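PDB 5H28: oxysterol-binding protein homolog 1 from Saccharomyces cerevisiae, which carries lipids, sterols among them, between membranes through the cytosol and is targeted to the nucleus-vacuole junction by its ankyrin-repeat domain, the part crystallised here. Local coordinates for residues A[127-130]-A[131-134]; A[115-118]-A[119-123]; A[136-139]-A[140-144]; A[81-84]-A[85-89]. One frame throughout, in Å; residues are numbered along the deposited sequence.

In the fold
All four contacts are local turns or helix segments of the ankyrin-repeat domain, the part required for binding NVJ1; the lipid-binding domain is not in this chain. Interactions 4 and 2 are successive hairpin-like turns with centres about 9 Å apart, joined by Asn-118 N to Asn-85 O (2.8 Å) and Asn-117 ND2 to Asn-87 OD1 (2.9 Å). Three residues after interaction 2 the chain enters interaction 1, where helix 130-156 starts. Interaction 3 lies further along that helix. Cys-127 SG packs 3.7 Å from Met-136 SD between interactions 1 and 3, while Gln-122 OE1 meets Arg-140 NH2 at 2.8 Å between interactions 2 and 3. Interactions 3 and 4 do not touch.

Interaction 1. Residues A[127-130]-A[131-134]; sequences CKNL and NIAQ
The side-chain amide of Asn-129 has Ile-132 over one face, with CG1 of Ile-132 lying 3.8 Å from CG of Asn-129 and the two side chains crossing at about a right angle. At its oxygen end, OD1 accepts from Asn-131 N in the carbonyl plane at 2.8 Å and, weakly, from Ile-132 N. As the N-cap residue, Asn-129 holds CG anti to the backbone N (chi1 -176°), which brings OD1 to the first N-H groups of the helix. The amide of Asn-131 runs alongside, its plane turned 37° from that of its neighbour. With only the methyl of an alanine at Asn-129, Asn-131 N would probably lose its acceptor, Ile-132 N would keep just a weak bond to the backbone O, and one side of the isoleucine would be uncovered. Backbone bonds from Ala-133 N to Asn-129 O and from Gln-134 N to Leu-130 O (2.8 Å) set the first turn. Cys-127, before the cap, turns its side chain toward the helix: SG rests 3.8 Å from Ile-132 CG2, and CB lies against Ala-133 CB. Asn-129 and Ile-132 also touch Ser-97, in the loop joining helices 89-95 and 99-106, as helix 130-156 begins.

Interaction 2. Residues A[115-118]-A[119-123]; sequences VLNN and SHLQA
Hydrogen bonds centred on Asn-117 hold the turn closed, and one side-chain oxygen serves two neighbours across it. OD1 accepts from Leu-121 N at 2.9 Å along a fairly straight line (161° at the hydrogen), the donor standing well above the amide plane, and a weaker bond from Ser-119 N completes an Asx turn. The side chain can fold inward in this way because CG sits between the backbone N and the carbonyl carbon (chi1 62°). Its other end, ND2, bonds to Asn-87 OD1 of the preceding turn. Backbone bonds do the rest: His-120 N to Asn-117 O closes the type I turn, and Asn-117 N reaches Leu-121 O at 3.0 Å. With His-120 in a left-handed conformation, these two bonds give a type I turn with a G1 beta bulge, and the hairpin-like loop resembles those that link successive ankyrin repeats. Leu-121 O is shared, taking a CA-H contact from Leu-116 (3.3 Å from its CA) and a bond from His-91 NE2. Where the arms diverge, a water donates to Val-115 O (2.6 Å) and accepts from Ala-123 N, bridging them. Apolar contact is limited but close, Leu-116 CD2 lying 3.4 Å from Gln-122 CG; the amide of that glutamine continues to Arg-140, to which OE1 bonds. The backbone O of Asn-118 sits over one face of the His-120 imidazole, 3.7 Å above its plane and over its centre.

Interaction 3. Residues A[136-139]-A[140-144]; sequences MQVK and RSTYV
Ser-141 folds its hydroxyl back on the preceding turn, where OG donates to Val-138 O at 2.7 Å. The hydroxyl gets there by standing between its own backbone N and carbonyl carbon (chi1 64°). It meets the carbonyl at a bent angle, 114° at the oxygen, whereas Thr-142 N arrives much more nearly in line with the C=O (156°), at 3.0 Å. Both donors come from the same face of the carbonyl plane, so one oxygen is gripped twice within a single turn. Thr-142 brings its OG1 within 3.1 Å of that oxygen as well, keeping a second hydroxyl close to the backbone. The flanking bonds, Arg-140 N to Met-136 O, Ser-141 N to Gln-137 O and Tyr-143 N to Lys-139 O (3.0 Å), follow the regular alpha-helical i to i+4 pattern. They belong to helix 130-156, a 27-residue helix where Met-136 and Lys-139 pack on helix 99-106, through Leu-106 among others, and, within the next turn, Arg-140, Tyr-143 and Val-144 touch Leu-175 of helix 172-175. The CB of Arg-140 passes 3.4 Å from Met-136 O, and beyond it the side chain, bent at chi3, leads away from the helix. Its guanidinium is held at several points, among them NE in a salt bridge with Asp-113 OD2 and NH2 bonded to Gln-122 OE1, which probably restrains its rotation. Tyr-143, whose CB lies 3.6 Å from Lys-139 O, leads toward helix 172-175, its hydroxyl bonded to Asn-172 OD1 and its ring in a cation-pi contact with Arg-171.

Interaction 4. Residues A[81-84]-A[85-89]; sequences ERDS and NGNTP
A chi1 of 60° places the carboxylate of Asp-83 between its own backbone N and carbonyl carbon, folded inward beside Asn-87 and over the N-H groups of the turn. There OD1 accepts from Asn-85 N at 2.8 Å and from Asn-87 N at 2.9 Å, the two donors reaching it from opposite faces of the carboxylate plane. The second oxygen, OD2, takes a 2.6 Å bond from a water that in turn accepts from ND2 of Asn-85 and of Asn-87, whose OD1 accepts from Asn-117 ND2 of the next turn. Replacing the carboxylate of Asp-83 by the methyl of an alanine is likely to leave those two backbone N-H groups and the water without their acceptor, and the turn less firmly held. Gly-86 N to Asp-83 O closes a type I turn, and Asp-83 N bonds to Asn-87 O, which also accepts from His-46 NE2. This is consistent with the hairpin-like loop at the start of the second predicted ankyrin repeat, followed by the family's Thr-Pro-Leu-His motif: Thr-88 is the N-cap of helix 89-95, its side chain capping a helix backbone N and its OG1 also bonded to His-91 ND1. Arg-82 bends at chi3 (79°) and lays one face of its guanidinium on Gly-86, whose CA lies 3.3 Å from Arg-82 NH2. Gly-86, at a positive phi (84°), has no side chain between its CA and the guanidinium. NH2 goes on to bond Leu-116 O of the next turn. Two CA-H...O contacts run between the arms, from Thr-88 CA to Glu-81 O at 3.2 Å and from Arg-82 CA to Asn-87 O.

Interaction 1. Residues A[127-130]-A[131-134]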
ATOM      1  N   CYS A 127     -16.404  -5.840 -10.225  1.00 10.03           N
ATOM      2  CA  CYS A 127     -17.799  -5.784  -9.798  1.00 10.71           C
ATOM      3  C   CYS A 127     -18.830  -5.723 -10.912  1.00 11.35           C
ATOM      4  O   CYS A 127     -18.731  -4.907 -11.829  1.00 12.84           O
ATOM      5  CB  CYS A 127     -18.039  -4.574  -8.890  1.00 10.28           C
ATOM      6  SG  CYS A 127     -17.186  -4.576  -7.316  1.00 12.11           S
ATOM      7  N   LYS A 128     -19.825  -6.599 -10.816  1.00 12.64           N
ATOM      8  CA  LYS A 128     -20.929  -6.616 -11.759  1.00 14.36           C
ATOM      9  C   LYS A 128     -22.001  -5.812 -11.027  1.00 11.79           C
ATOM     10  O   LYS A 128     -22.800  -5.102 -11.637  1.00 13.18           O
ATOM     11  CB  LYS A 128     -21.412  -8.046 -11.996  1.00 16.41           C
ATOM     12  CG  LYS A 128     -22.490  -8.179 -13.056  1.00 23.19           C
ATOM     13  CD  LYS A 128     -22.909  -9.634 -13.219  1.00 25.45           C
ATOM     14  CE  LYS A 128     -23.965  -9.791 -14.300  1.00 28.83           C
ATOM     15  NZ  LYS A 128     -23.477  -9.307 -15.621  1.00 30.93           N
ATOM     16  N   ASN A 129     -21.989  -5.927  -9.701  1.00 10.31           N
ATOM     17  CA  ASN A 129     -22.924  -5.216  -8.831  1.00 10.09           C
ATOM     18  C   ASN A 129     -22.305  -3.847  -8.546  1.00  9.43           C
ATOM     19  O   ASN A 129     -21.368  -3.735  -7.751  1.00  9.33           O
ATOM     20  CB  ASN A 129     -23.100  -5.991  -7.519  1.00  9.20           C
ATOM     21  CG  ASN A 129     -24.122  -5.357  -6.600  1.00  9.79           C
ATOM     22  OD1 ASN A 129     -24.287  -4.141  -6.596  1.00 10.77           O
ATOM     23  ND2 ASN A 129     -24.800  -6.177  -5.802  1.00  8.65           N
ATOM     24  N   LEU A 130     -22.828  -2.805  -9.184  1.00  9.47           N
ATOM     25  CA  LEU A 130     -22.275  -1.467  -9.001  1.00  9.07           C
ATOM     26  C   LEU A 130     -22.502  -0.861  -7.620  1.00  9.61           C
ATOM     27  O   LEU A 130     -21.877   0.143  -7.275  1.00  9.52           O
ATOM     28  CB  LEU A 130     -22.790  -0.527 -10.093  1.00 10.86           C
ATOM     29  CG  LEU A 130     -22.389  -0.950 -11.510  1.00 13.00           C
ATOM     30  CD1 LEU A 130     -22.896   0.082 -12.502  1.00 15.93           C
ATOM     31  CD2 LEU A 130     -20.870  -1.089 -11.613  1.00 16.28           C
ATOM     32  N   ASN A 131     -23.387  -1.462  -6.828  1.00  8.68           N
ATOM     33  CA  ASN A 131     -23.613  -0.976  -5.473  1.00 10.02           C
ATOM     34  C   ASN A 131     -22.371  -1.365  -4.667  1.00  8.62           C
ATOM     35  O   ASN A 131     -21.911  -0.612  -3.805  1.00  8.96           O
ATOM     36  CB  ASN A 131     -24.870  -1.613  -4.868  1.00 12.43           C
ATOM     37  CG  ASN A 131     -25.079  -1.225  -3.415  1.00 15.51           C
ATOM     38  OD1 ASN A 131     -24.985  -0.051  -3.056  1.00 18.02           O
ATOM     39  ND2 ASN A 131     -25.374  -2.210  -2.572  1.00 17.17           N
ATOM     40  N   ILE A 132     -21.825  -2.543  -4.944  1.00  7.57           N
ATOM     41  CA  ILE A 132     -20.620  -2.976  -4.252  1.00  6.23           C
ATOM     42  C   ILE A 132     -19.467  -2.094  -4.739  1.00  6.48           C
ATOM     43  O   ILE A 132     -18.626  -1.667  -3.947  1.00  5.98           O
ATOM     44  CB  ILE A 132     -20.311  -4.472  -4.531  1.00  6.98           C
ATOM     45  CG1 ILE A 132     -21.390  -5.346  -3.888  1.00  7.86           C
ATOM     46  CG2 ILE A 132     -18.931  -4.838  -3.974  1.00  8.06           C
ATOM     47  CD1 ILE A 132     -21.222  -6.841  -4.137  1.00  9.72           C
ATOM     48  N   ALA A 133     -19.443  -1.802  -6.037  1.00  5.88           N
ATOM     49  CA  ALA A 133     -18.389  -0.955  -6.593  1.00  6.22           C
ATOM     50  C   ALA A 133     -18.422   0.427  -5.937  1.00  6.96           C
ATOM     51  O   ALA A 133     -17.378   0.992  -5.610  1.00  7.08           O
ATOM     52  CB  ALA A 133     -18.553  -0.824  -8.109  1.00  5.91           C
ATOM     53  N   GLN A 134     -19.621   0.972  -5.750  1.00  7.93           N
ATOM     54  CA  GLN A 134     -19.756   2.282  -5.127  1.00  8.73           C
ATOM     55  C   GLN A 134     -19.196   2.268  -3.708  1.00  8.65           C
ATOM     56  O   GLN A 134     -18.498   3.197  -3.296  1.00  9.45           O
ATOM     57  CB  GLN A 134     -21.228   2.712  -5.124  1.00 11.59           C
ATOM     58  CG  GLN A 134     -21.491   4.025  -4.414  1.00 18.39           C
ATOM     59  CD  GLN A 134     -21.788   3.844  -2.940  1.00 19.18           C
ATOM     60  OE1 GLN A 134     -21.765   4.802  -2.170  1.00 24.31           O
ATOM     61  NE2 GLN A 134     -22.084   2.611  -2.538  1.00 24.20           N
TER

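Interaction 2. Residues A[115-118]-A[119-123]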
ATOM      1  N   VAL A 115      -3.938  -3.675  -6.340  1.00  6.43           N
ATOM      2  CA  VAL A 115      -3.292  -4.742  -7.093  1.00  5.37           C
ATOM      3  C   VAL A 115      -4.014  -4.977  -8.423  1.00  5.19           C
ATOM      4  O   VAL A 115      -5.243  -5.022  -8.479  1.00  6.63           O
ATOM      5  CB  VAL A 115      -3.275  -6.058  -6.281  1.00  5.24           C
ATOM      6  CG1 VAL A 115      -2.658  -7.176  -7.109  1.00  6.51           C
ATOM      7  CG2 VAL A 115      -2.481  -5.865  -4.992  1.00  9.08           C
ATOM      8  N   LEU A 116      -3.243  -5.124  -9.498  1.00  6.41           N
ATOM      9  CA  LEU A 116      -3.820  -5.365 -10.817  1.00  7.27           C
ATOM     10  C   LEU A 116      -3.658  -6.838 -11.169  1.00  7.42           C
ATOM     11  O   LEU A 116      -2.619  -7.430 -10.879  1.00  7.99           O
ATOM     12  CB  LEU A 116      -3.100  -4.519 -11.876  1.00  9.23           C
ATOM     13  CG  LEU A 116      -3.064  -3.009 -11.643  1.00 12.52           C
ATOM     14  CD1 LEU A 116      -2.208  -2.337 -12.708  1.00 14.40           C
ATOM     15  CD2 LEU A 116      -4.473  -2.466 -11.662  1.00 14.11           C
ATOM     16  N   ASN A 117      -4.683  -7.438 -11.767  1.00  7.22           N
ATOM     17  CA  ASN A 117      -4.565  -8.836 -12.168  1.00  6.51           C
ATOM     18  C   ASN A 117      -3.923  -8.870 -13.558  1.00  7.34           C
ATOM     19  O   ASN A 117      -3.513  -7.825 -14.072  1.00  7.38           O
ATOM     20  CB  ASN A 117      -5.932  -9.557 -12.144  1.00  7.22           C
ATOM     21  CG  ASN A 117      -6.948  -8.967 -13.108  1.00  5.84           C
ATOM     22  OD1 ASN A 117      -6.610  -8.185 -13.989  1.00  8.07           O
ATOM     23  ND2 ASN A 117      -8.211  -9.363 -12.948  1.00  6.25           N
ATOM     24  N   ASN A 118      -3.815 -10.049 -14.160  1.00  7.63           N
ATOM     25  CA  ASN A 118      -3.177 -10.163 -15.474  1.00  8.80           C
ATOM     26  C   ASN A 118      -3.863  -9.368 -16.577  1.00  8.72           C
ATOM     27  O   ASN A 118      -3.225  -9.004 -17.569  1.00 10.50           O
ATOM     28  CB  ASN A 118      -3.055 -11.632 -15.894  1.00  9.03           C
ATOM     29  CG  ASN A 118      -2.059 -12.401 -15.045  1.00 11.25           C
ATOM     30  OD1 ASN A 118      -1.756 -13.561 -15.324  1.00 19.03           O
ATOM     31  ND2 ASN A 118      -1.545 -11.759 -14.002  1.00 10.79           N
ATOM     32  N   SER A 119      -5.156  -9.103 -16.407  1.00  7.23           N
ATOM     33  CA  SER A 119      -5.916  -8.327 -17.384  1.00  8.11           C
ATOM     34  C   SER A 119      -5.831  -6.832 -17.077  1.00  7.96           C
ATOM     35  O   SER A 119      -6.537  -6.024 -17.678  1.00  8.64           O
ATOM     36  CB  SER A 119      -7.384  -8.768 -17.403  1.00  9.51           C
ATOM     37  OG  SER A 119      -7.542  -9.992 -18.103  1.00 11.84           O
ATOM     38  N   HIS A 120      -4.958  -6.483 -16.134  1.00  7.49           N
ATOM     39  CA  HIS A 120      -4.724  -5.100 -15.725  1.00  8.40           C
ATOM     40  C   HIS A 120      -5.916  -4.463 -15.010  1.00  8.11           C
ATOM     41  O   HIS A 120      -6.119  -3.250 -15.072  1.00  9.43           O
ATOM     42  CB  HIS A 120      -4.318  -4.265 -16.948  1.00  8.56           C
ATOM     43  CG  HIS A 120      -3.224  -4.891 -17.759  1.00  7.06           C
ATOM     44  ND1 HIS A 120      -3.439  -5.446 -19.003  1.00 11.41           N
ATOM     45  CD2 HIS A 120      -1.913  -5.086 -17.482  1.00  6.83           C
ATOM     46  CE1 HIS A 120      -2.308  -5.956 -19.456  1.00  6.11           C
ATOM     47  NE2 HIS A 120      -1.365  -5.750 -18.553  1.00  9.60           N
ATOM     48  N   LEU A 121      -6.682  -5.287 -14.305  1.00  7.24           N
ATOM     49  CA  LEU A 121      -7.853  -4.803 -13.590  1.00  5.76           C
ATOM     50  C   LEU A 121      -7.698  -4.790 -12.080  1.00  6.98           C
ATOM     51  O   LEU A 121      -7.067  -5.678 -11.500  1.00  6.24           O
ATOM     52  CB  LEU A 121      -9.066  -5.669 -13.934  1.00  9.19           C
ATOM     53  CG  LEU A 121      -9.520  -5.684 -15.393  1.00  9.84           C
ATOM     54  CD1 LEU A 121     -10.537  -6.794 -15.614  1.00 14.13           C
ATOM     55  CD2 LEU A 121     -10.104  -4.326 -15.741  1.00 13.47           C
ATOM     56  N   GLN A 122      -8.283  -3.773 -11.453  1.00  6.63           N
ATOM     57  CA  GLN A 122      -8.283  -3.672  -9.998  1.00  7.30           C
ATOM     58  C   GLN A 122      -9.545  -4.396  -9.557  1.00  5.99           C
ATOM     59  O   GLN A 122     -10.459  -4.590 -10.354  1.00  7.73           O
ATOM     60  CB  GLN A 122      -8.347  -2.214  -9.547  1.00  9.24           C
ATOM     61  CG  GLN A 122      -7.019  -1.490  -9.610  1.00 10.38           C
ATOM     62  CD  GLN A 122      -7.110  -0.065  -9.099  1.00 13.06           C
ATOM     63  OE1 GLN A 122      -7.840   0.220  -8.149  1.00 15.62           O
ATOM     64  NE2 GLN A 122      -6.357   0.836  -9.720  1.00 15.13           N
ATOM     65  N   ALA A 123      -9.599  -4.789  -8.291  1.00  6.49           N
ATOM     66  CA  ALA A 123     -10.759  -5.505  -7.774  1.00  5.05           C
ATOM     67  C   ALA A 123     -12.073  -4.765  -8.010  1.00  5.83           C
ATOM     68  O   ALA A 123     -13.074  -5.384  -8.361  1.00  6.50           O
ATOM     69  CB  ALA A 123     -10.579  -5.781  -6.283  1.00  6.54           C
TER
HETATM   70  O   HOH W   1      -7.201  -4.593  -6.769  1.00  5.80           O

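Interaction 3. Residues A[136-139]-A[140-144]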
ATOM      1  N   MET A 136     -16.895   0.327  -2.568  1.00  7.52           N
ATOM      2  CA  MET A 136     -15.441   0.228  -2.646  1.00  6.71           C
ATOM      3  C   MET A 136     -14.832   1.588  -2.956  1.00  7.86           C
ATOM      4  O   MET A 136     -13.776   1.941  -2.429  1.00  7.84           O
ATOM      5  CB  MET A 136     -15.036  -0.780  -3.721  1.00  5.39           C
ATOM      6  CG  MET A 136     -15.457  -2.209  -3.397  1.00  4.29           C
ATOM      7  SD  MET A 136     -14.951  -3.372  -4.685  1.00  6.59           S
ATOM      8  CE  MET A 136     -13.200  -3.517  -4.350  1.00  7.64           C
ATOM      9  N   GLN A 137     -15.511   2.350  -3.812  1.00  8.34           N
ATOM     10  CA  GLN A 137     -15.045   3.675  -4.202  1.00  9.53           C
ATOM     11  C   GLN A 137     -15.067   4.621  -3.009  1.00  9.97           C
ATOM     12  O   GLN A 137     -14.121   5.378  -2.789  1.00 11.16           O
ATOM     13  CB  GLN A 137     -15.936   4.232  -5.317  1.00 13.27           C
ATOM     14  CG  GLN A 137     -15.543   5.617  -5.801  1.00 19.92           C
ATOM     15  CD  GLN A 137     -14.193   5.632  -6.483  1.00 25.30           C
ATOM     16  OE1 GLN A 137     -13.987   4.960  -7.496  1.00 29.54           O
ATOM     17  NE2 GLN A 137     -13.260   6.401  -5.932  1.00 28.52           N
ATOM     18  N   VAL A 138     -16.150   4.576  -2.242  1.00 10.40           N
ATOM     19  CA  VAL A 138     -16.280   5.433  -1.076  1.00 11.69           C
ATOM     20  C   VAL A 138     -15.257   5.052  -0.012  1.00 10.47           C
ATOM     21  O   VAL A 138     -14.632   5.926   0.589  1.00  9.18           O
ATOM     22  CB  VAL A 138     -17.707   5.365  -0.490  1.00 13.36           C
ATOM     23  CG1 VAL A 138     -17.796   6.197   0.781  1.00 13.40           C
ATOM     24  CG2 VAL A 138     -18.707   5.882  -1.518  1.00 15.48           C
ATOM     25  N   LYS A 139     -15.070   3.755   0.219  1.00  9.19           N
ATOM     26  CA  LYS A 139     -14.094   3.324   1.215  1.00  9.52           C
ATOM     27  C   LYS A 139     -12.690   3.748   0.798  1.00  8.42           C
ATOM     28  O   LYS A 139     -11.888   4.178   1.627  1.00  8.73           O
ATOM     29  CB  LYS A 139     -14.152   1.807   1.418  1.00 11.73           C
ATOM     30  CG  LYS A 139     -15.284   1.363   2.332  1.00 14.68           C
ATOM     31  CD  LYS A 139     -15.231  -0.130   2.583  1.00 16.97           C
ATOM     32  CE  LYS A 139     -16.208  -0.546   3.668  1.00 18.58           C
ATOM     33  NZ  LYS A 139     -15.859   0.065   4.987  1.00 20.87           N
ATOM     34  N   ARG A 140     -12.389   3.643  -0.490  1.00  7.40           N
ATOM     35  CA  ARG A 140     -11.076   4.059  -0.956  1.00  8.45           C
ATOM     36  C   ARG A 140     -10.890   5.563  -0.781  1.00  8.35           C
ATOM     37  O   ARG A 140      -9.829   6.013  -0.339  1.00  7.14           O
ATOM     38  CB  ARG A 140     -10.863   3.700  -2.429  1.00  8.41           C
ATOM     39  CG  ARG A 140      -9.585   4.325  -2.985  1.00 11.47           C
ATOM     40  CD  ARG A 140      -9.248   3.850  -4.381  1.00 14.33           C
ATOM     41  NE  ARG A 140      -8.821   2.457  -4.394  1.00 13.66           N
ATOM     42  CZ  ARG A 140      -8.400   1.824  -5.483  1.00 16.90           C
ATOM     43  NH1 ARG A 140      -8.032   0.554  -5.414  1.00 17.23           N
ATOM     44  NH2 ARG A 140      -8.343   2.466  -6.641  1.00 19.38           N
ATOM     45  N   SER A 141     -11.918   6.343  -1.114  1.00  8.17           N
ATOM     46  CA  SER A 141     -11.810   7.794  -0.995  1.00  8.77           C
ATOM     47  C   SER A 141     -11.582   8.208   0.454  1.00  8.34           C
ATOM     48  O   SER A 141     -10.813   9.133   0.727  1.00  8.19           O
ATOM     49  CB  SER A 141     -13.054   8.487  -1.572  1.00 10.57           C
ATOM     50  OG  SER A 141     -14.230   8.168  -0.852  1.00 16.62           O
ATOM     51  N   THR A 142     -12.227   7.509   1.381  1.00  8.99           N
ATOM     52  CA  THR A 142     -12.063   7.814   2.794  1.00  8.95           C
ATOM     53  C   THR A 142     -10.629   7.502   3.210  1.00  9.09           C
ATOM     54  O   THR A 142      -9.982   8.299   3.895  1.00  8.77           O
ATOM     55  CB  THR A 142     -13.048   6.999   3.659  1.00 10.81           C
ATOM     56  OG1 THR A 142     -14.390   7.403   3.355  1.00 13.23           O
ATOM     57  CG2 THR A 142     -12.783   7.228   5.137  1.00 12.05           C
ATOM     58  N   TYR A 143     -10.126   6.349   2.783  1.00  7.58           N
ATOM     59  CA  TYR A 143      -8.762   5.954   3.116  1.00  7.25           C
ATOM     60  C   TYR A 143      -7.751   6.944   2.541  1.00  7.12           C
ATOM     61  O   TYR A 143      -6.768   7.290   3.195  1.00  8.13           O
ATOM     62  CB  TYR A 143      -8.451   4.555   2.576  1.00  8.33           C
ATOM     63  CG  TYR A 143      -7.015   4.150   2.812  1.00  8.38           C
ATOM     64  CD1 TYR A 143      -6.586   3.738   4.073  1.00  7.37           C
ATOM     65  CD2 TYR A 143      -6.075   4.229   1.788  1.00  7.12           C
ATOM     66  CE1 TYR A 143      -5.254   3.417   4.308  1.00  9.72           C
ATOM     67  CE2 TYR A 143      -4.739   3.913   2.011  1.00  6.26           C
ATOM     68  CZ  TYR A 143      -4.336   3.507   3.275  1.00  7.27           C
ATOM     69  OH  TYR A 143      -3.017   3.196   3.511  1.00 10.27           O
ATOM     70  N   VAL A 144      -7.983   7.386   1.310  1.00  6.63           N
ATOM     71  CA  VAL A 144      -7.084   8.336   0.670  1.00  7.47           C
ATOM     72  C   VAL A 144      -7.017   9.636   1.469  1.00  7.59           C
ATOM     73  O   VAL A 144      -5.932  10.175   1.701  1.00  7.10           O
ATOM     74  CB  VAL A 144      -7.536   8.628  -0.783  1.00  8.14           C
ATOM     75  CG1 VAL A 144      -6.764   9.811  -1.354  1.00  9.29           C
ATOM     76  CG2 VAL A 144      -7.306   7.394  -1.646  1.00  9.31           C
TER

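Interaction 4. Residues A[81-84]-A[85-89]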
ATOM      1  N   GLU A  81      -2.443 -11.991  -1.790  1.00  6.18           N
ATOM      2  CA  GLU A  81      -1.892 -13.091  -2.584  1.00  5.52           C
ATOM      3  C   GLU A  81      -2.490 -13.074  -3.991  1.00  6.40           C
ATOM      4  O   GLU A  81      -3.700 -12.951  -4.147  1.00  5.84           O
ATOM      5  CB  GLU A  81      -2.242 -14.423  -1.915  1.00  7.06           C
ATOM      6  CG  GLU A  81      -1.784 -15.680  -2.656  1.00  7.88           C
ATOM      7  CD  GLU A  81      -0.334 -16.027  -2.386  1.00 12.78           C
ATOM      8  OE1 GLU A  81       0.151 -15.712  -1.279  1.00 13.00           O
ATOM      9  OE2 GLU A  81       0.314 -16.632  -3.270  1.00 14.66           O
ATOM     10  N   ARG A  82      -1.651 -13.205  -5.013  1.00  5.80           N
ATOM     11  CA  ARG A  82      -2.149 -13.226  -6.388  1.00  6.93           C
ATOM     12  C   ARG A  82      -2.134 -14.656  -6.921  1.00  7.46           C
ATOM     13  O   ARG A  82      -1.130 -15.363  -6.774  1.00  8.59           O
ATOM     14  CB  ARG A  82      -1.284 -12.332  -7.290  1.00  9.32           C
ATOM     15  CG  ARG A  82      -1.334 -10.849  -6.932  1.00 10.57           C
ATOM     16  CD  ARG A  82      -0.415  -9.994  -7.808  1.00 12.99           C
ATOM     17  NE  ARG A  82      -0.968  -9.687  -9.130  1.00 14.57           N
ATOM     18  CZ  ARG A  82      -0.486 -10.165 -10.274  1.00 15.72           C
ATOM     19  NH1 ARG A  82       0.556 -10.985 -10.264  1.00 17.81           N
ATOM     20  NH2 ARG A  82      -1.025  -9.798 -11.431  1.00 13.21           N
ATOM     21  N   ASP A  83      -3.243 -15.088  -7.521  1.00  7.59           N
ATOM     22  CA  ASP A  83      -3.309 -16.430  -8.091  1.00  7.68           C
ATOM     23  C   ASP A  83      -2.746 -16.410  -9.512  1.00  7.82           C
ATOM     24  O   ASP A  83      -2.152 -15.412  -9.925  1.00  8.29           O
ATOM     25  CB  ASP A  83      -4.747 -16.986  -8.070  1.00  9.31           C
ATOM     26  CG  ASP A  83      -5.738 -16.145  -8.862  1.00  9.76           C
ATOM     27  OD1 ASP A  83      -5.337 -15.421  -9.793  1.00  6.52           O
ATOM     28  OD2 ASP A  83      -6.950 -16.239  -8.556  1.00 10.12           O
ATOM     29  N   SER A  84      -2.924 -17.496 -10.257  1.00  7.74           N
ATOM     30  CA  SER A  84      -2.385 -17.563 -11.613  1.00  8.65           C
ATOM     31  C   SER A  84      -2.969 -16.541 -12.587  1.00  9.16           C
ATOM     32  O   SER A  84      -2.399 -16.311 -13.654  1.00 11.69           O
ATOM     33  CB  SER A  84      -2.539 -18.977 -12.182  1.00  9.95           C
ATOM     34  OG  SER A  84      -3.897 -19.343 -12.307  1.00 12.78           O
ATOM     35  N   ASN A  85      -4.105 -15.941 -12.234  1.00  7.17           N
ATOM     36  CA  ASN A  85      -4.726 -14.917 -13.074  1.00  7.59           C
ATOM     37  C   ASN A  85      -4.336 -13.535 -12.564  1.00  7.36           C
ATOM     38  O   ASN A  85      -4.732 -12.516 -13.132  1.00  6.88           O
ATOM     39  CB  ASN A  85      -6.257 -15.024 -13.047  1.00  8.26           C
ATOM     40  CG  ASN A  85      -6.790 -16.033 -14.040  1.00 10.63           C
ATOM     41  OD1 ASN A  85      -6.243 -16.190 -15.129  1.00 12.05           O
ATOM     42  ND2 ASN A  85      -7.876 -16.707 -13.678  1.00 10.82           N
ATOM     43  N   GLY A  86      -3.566 -13.509 -11.482  1.00  5.40           N
ATOM     44  CA  GLY A  86      -3.156 -12.249 -10.897  1.00  6.99           C
ATOM     45  C   GLY A  86      -4.228 -11.723  -9.960  1.00  5.92           C
ATOM     46  O   GLY A  86      -4.110 -10.612  -9.445  1.00  6.76           O
ATOM     47  N   ASN A  87      -5.275 -12.515  -9.737  1.00  6.53           N
ATOM     48  CA  ASN A  87      -6.361 -12.101  -8.852  1.00  5.98           C
ATOM     49  C   ASN A  87      -6.046 -12.297  -7.380  1.00  5.49           C
ATOM     50  O   ASN A  87      -5.433 -13.288  -6.987  1.00  6.43           O
ATOM     51  CB  ASN A  87      -7.651 -12.868  -9.158  1.00  5.67           C
ATOM     52  CG  ASN A  87      -8.291 -12.439 -10.455  1.00  4.28           C
ATOM     53  OD1 ASN A  87      -8.351 -11.252 -10.765  1.00  7.25           O
ATOM     54  ND2 ASN A  87      -8.790 -13.410 -11.219  1.00  7.66           N
ATOM     55  N   THR A  88      -6.496 -11.341  -6.576  1.00  6.07           N
ATOM     56  CA  THR A  88      -6.325 -11.379  -5.127  1.00  6.60           C
ATOM     57  C   THR A  88      -7.672 -11.811  -4.559  1.00  5.62           C
ATOM     58  O   THR A  88      -8.656 -11.902  -5.293  1.00  4.82           O
ATOM     59  CB  THR A  88      -6.042  -9.982  -4.562  1.00  6.59           C
ATOM     60  OG1 THR A  88      -7.177  -9.138  -4.815  1.00  6.12           O
ATOM     61  CG2 THR A  88      -4.812  -9.377  -5.206  1.00  7.54           C
ATOM     62  N   PRO A  89      -7.731 -12.093  -3.248  1.00  5.97           N
ATOM     63  CA  PRO A  89      -9.007 -12.497  -2.657  1.00  4.84           C
ATOM     64  C   PRO A  89     -10.060 -11.406  -2.860  1.00  3.85           C
ATOM     65  O   PRO A  89     -11.241 -11.703  -3.038  1.00  5.73           O
ATOM     66  CB  PRO A  89      -8.646 -12.705  -1.190  1.00  5.06           C
ATOM     67  CG  PRO A  89      -7.250 -13.269  -1.296  1.00  5.24           C
ATOM     68  CD  PRO A  89      -6.617 -12.345  -2.316  1.00  6.83           C
TER
HETATM   69  O   HOH W   2      -8.442 -16.472 -10.727  1.00  8.94           O